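Local atomic coordinates of superantigen-like protein SSL10 (Staphylococcus aureus subsp. aureus, PDB entry 6LWT), a protein that binds the Fc region of human IgG and so helps inhibit classical complement activation by interfering with C1q binding, and also inhibits plasma clotting by binding prothrombin. Residues K39-F44 with K50-L55. Numbering follows the deposited sequence.
Sequences KNNLRF and KIQVLL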
# COMPACT_ATOMS: atom_id res chain seq x y z
N LYS A 39 -2.23 22.30 7.45
CA LYS A 39 -2.98 21.50 8.41
C LYS A 39 -2.77 19.99 8.25
O LYS A 39 -2.73 19.28 9.24
CB LYS A 39 -4.48 21.85 8.39
CG LYS A 39 -4.87 22.98 9.36
CD LYS A 39 -4.53 22.62 10.81
CE LYS A 39 -5.46 23.24 11.85
NZ LYS A 39 -4.99 24.57 12.33
N ASN A 40 -2.61 19.51 7.01
CA ASN A 40 -2.61 18.06 6.74
C ASN A 40 -1.51 17.54 5.83
O ASN A 40 -1.73 16.58 5.07
CB ASN A 40 -3.99 17.62 6.24
CG ASN A 40 -4.58 18.58 5.24
OD1 ASN A 40 -3.99 18.84 4.21
ND2 ASN A 40 -5.74 19.13 5.56
N ASN A 41 -0.30 18.10 5.95
CA ASN A 41 0.86 17.53 5.26
C ASN A 41 2.05 17.41 6.20
O ASN A 41 2.11 18.08 7.25
CB ASN A 41 1.26 18.35 4.02
CG ASN A 41 0.14 18.48 3.01
OD1 ASN A 41 -0.04 17.63 2.15
ND2 ASN A 41 -0.59 19.57 3.08
N LEU A 42 2.98 16.55 5.82
CA LEU A 42 4.28 16.49 6.41
C LEU A 42 5.28 16.78 5.31
O LEU A 42 5.05 16.41 4.15
CB LEU A 42 4.56 15.12 6.99
CG LEU A 42 3.67 14.63 8.11
CD1 LEU A 42 4.12 13.24 8.54
CD2 LEU A 42 3.71 15.61 9.27
N ARG A 43 6.40 17.40 5.70
CA ARG A 43 7.52 17.62 4.80
C ARG A 43 8.83 17.17 5.39
O ARG A 43 9.13 17.39 6.56
CB ARG A 43 7.63 19.11 4.45
CG ARG A 43 6.55 19.58 3.51
CD ARG A 43 6.81 21.04 3.13
NE ARG A 43 6.02 21.41 1.98
CZ ARG A 43 6.15 22.54 1.30
NH1 ARG A 43 7.04 23.46 1.66
NH2 ARG A 43 5.35 22.77 0.26
N PHE A 44 9.64 16.56 4.54
CA PHE A 44 11.00 16.26 4.90
C PHE A 44 11.87 16.11 3.66
O PHE A 44 11.37 16.14 2.53
CB PHE A 44 11.07 15.00 5.77
CG PHE A 44 10.57 13.75 5.09
CD1 PHE A 44 9.21 13.49 5.01
CD2 PHE A 44 11.45 12.83 4.57
CE1 PHE A 44 8.74 12.33 4.40
CE2 PHE A 44 10.99 11.66 3.97
CZ PHE A 44 9.64 11.42 3.89
N LYS A 50 13.05 16.40 -1.86
CA LYS A 50 11.96 17.05 -1.15
C LYS A 50 10.70 16.20 -1.24
O LYS A 50 10.18 16.00 -2.32
CB LYS A 50 11.69 18.44 -1.74
CG LYS A 50 12.85 19.40 -1.54
CD LYS A 50 12.54 20.80 -2.06
CE LYS A 50 12.40 20.82 -3.56
NZ LYS A 50 12.45 22.23 -4.07
N ILE A 51 10.24 15.71 -0.08
CA ILE A 51 9.06 14.85 0.01
C ILE A 51 7.95 15.56 0.80
O ILE A 51 8.20 16.03 1.91
CB ILE A 51 9.37 13.54 0.75
CG1 ILE A 51 10.65 12.88 0.23
CG2 ILE A 51 8.18 12.58 0.67
CD1 ILE A 51 10.61 12.51 -1.22
N GLN A 52 6.77 15.65 0.20
CA GLN A 52 5.57 16.10 0.88
C GLN A 52 4.55 14.97 0.94
O GLN A 52 4.16 14.38 -0.08
CB GLN A 52 4.96 17.31 0.16
CG GLN A 52 3.64 17.79 0.76
CD GLN A 52 3.28 19.22 0.38
OE1 GLN A 52 4.12 20.11 0.45
NE2 GLN A 52 2.03 19.45 -0.00
N VAL A 53 4.11 14.67 2.16
CA VAL A 53 3.15 13.61 2.43
C VAL A 53 1.82 14.26 2.80
O VAL A 53 1.79 15.07 3.74
CB VAL A 53 3.60 12.74 3.64
CG1 VAL A 53 2.65 11.56 3.82
CG2 VAL A 53 5.06 12.32 3.49
N LEU A 54 0.77 13.92 2.07
CA LEU A 54 -0.60 14.25 2.42
C LEU A 54 -1.10 13.27 3.47
O LEU A 54 -1.04 12.04 3.26
CB LEU A 54 -1.50 14.20 1.19
CG LEU A 54 -3.01 14.44 1.40
CD1 LEU A 54 -3.29 15.87 1.80
CD2 LEU A 54 -3.77 14.08 0.14
N LEU A 55 -1.57 13.80 4.59
CA LEU A 55 -2.19 13.02 5.64
C LEU A 55 -3.71 12.94 5.37
O LEU A 55 -4.39 13.95 5.48
CB LEU A 55 -1.91 13.65 7.01
CG LEU A 55 -0.44 13.83 7.40
CD1 LEU A 55 -0.32 14.63 8.69
CD2 LEU A 55 0.28 12.50 7.55
O HOH W 1 0.29 17.09 -0.28
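Q52 reaches across from its strand to both N41 and R43. Its CG is anti to the backbone N (chi1 176°), which swings the chain toward residues 39-44. CB comes near L42 O, and CG lies about equally far from that oxygen and N41 OD1. CD then carries the amide in between the two neighbours. OE1 accepts two bonds from R43, 2.8 Å from NE and 2.9 Å from NH2. This is a side-on grip by the guanidinium edge, with OE1 close to the guanidinium plane. The two flat groups are turned 34° apart, and the pair of bonds should limit rotation of the guanidinium. NE2 goes the other way, to a water 2.9 Å off. The same water lies only 2.5 Å from N41 OD1, short for a hydrogen bond, so a bridge between the two amides is likely but its exact geometry is doubtful.

Strands 41-46 and 49-54 form an antiparallel beta hairpin in the OB-fold domain. L42 with V53 and F44 with I51 are the hydrogen-bonded pairs; each is joined by two backbone bonds. N41 with L54 and R43 with Q52 are non-hydrogen-bonded pairs. One further bond, L55 N to N40 O at 2.8 Å, extends the pairing past the strand ends. Strand 32-37 lies beside 41-46, and strand 85-93 beside 49-54.

The face with L42, F44, I51 and V53 is buried and apolar. The F44 ring leans over I51, whose CB sits 3.9 Å from the ring centroid in a CH-pi contact over one face. F44 CG takes the position between the backbone N and the carbonyl carbon (chi1 62°), bringing the ring across toward this neighbour. At the ring's edge, CE1 meets V53 CG2 at 3.8 Å. Farther along, L55 crosses L42 at about a right angle, CD1 lying 4.0 Å from L42 CG. L71 also touches L42, and F75 touches I51.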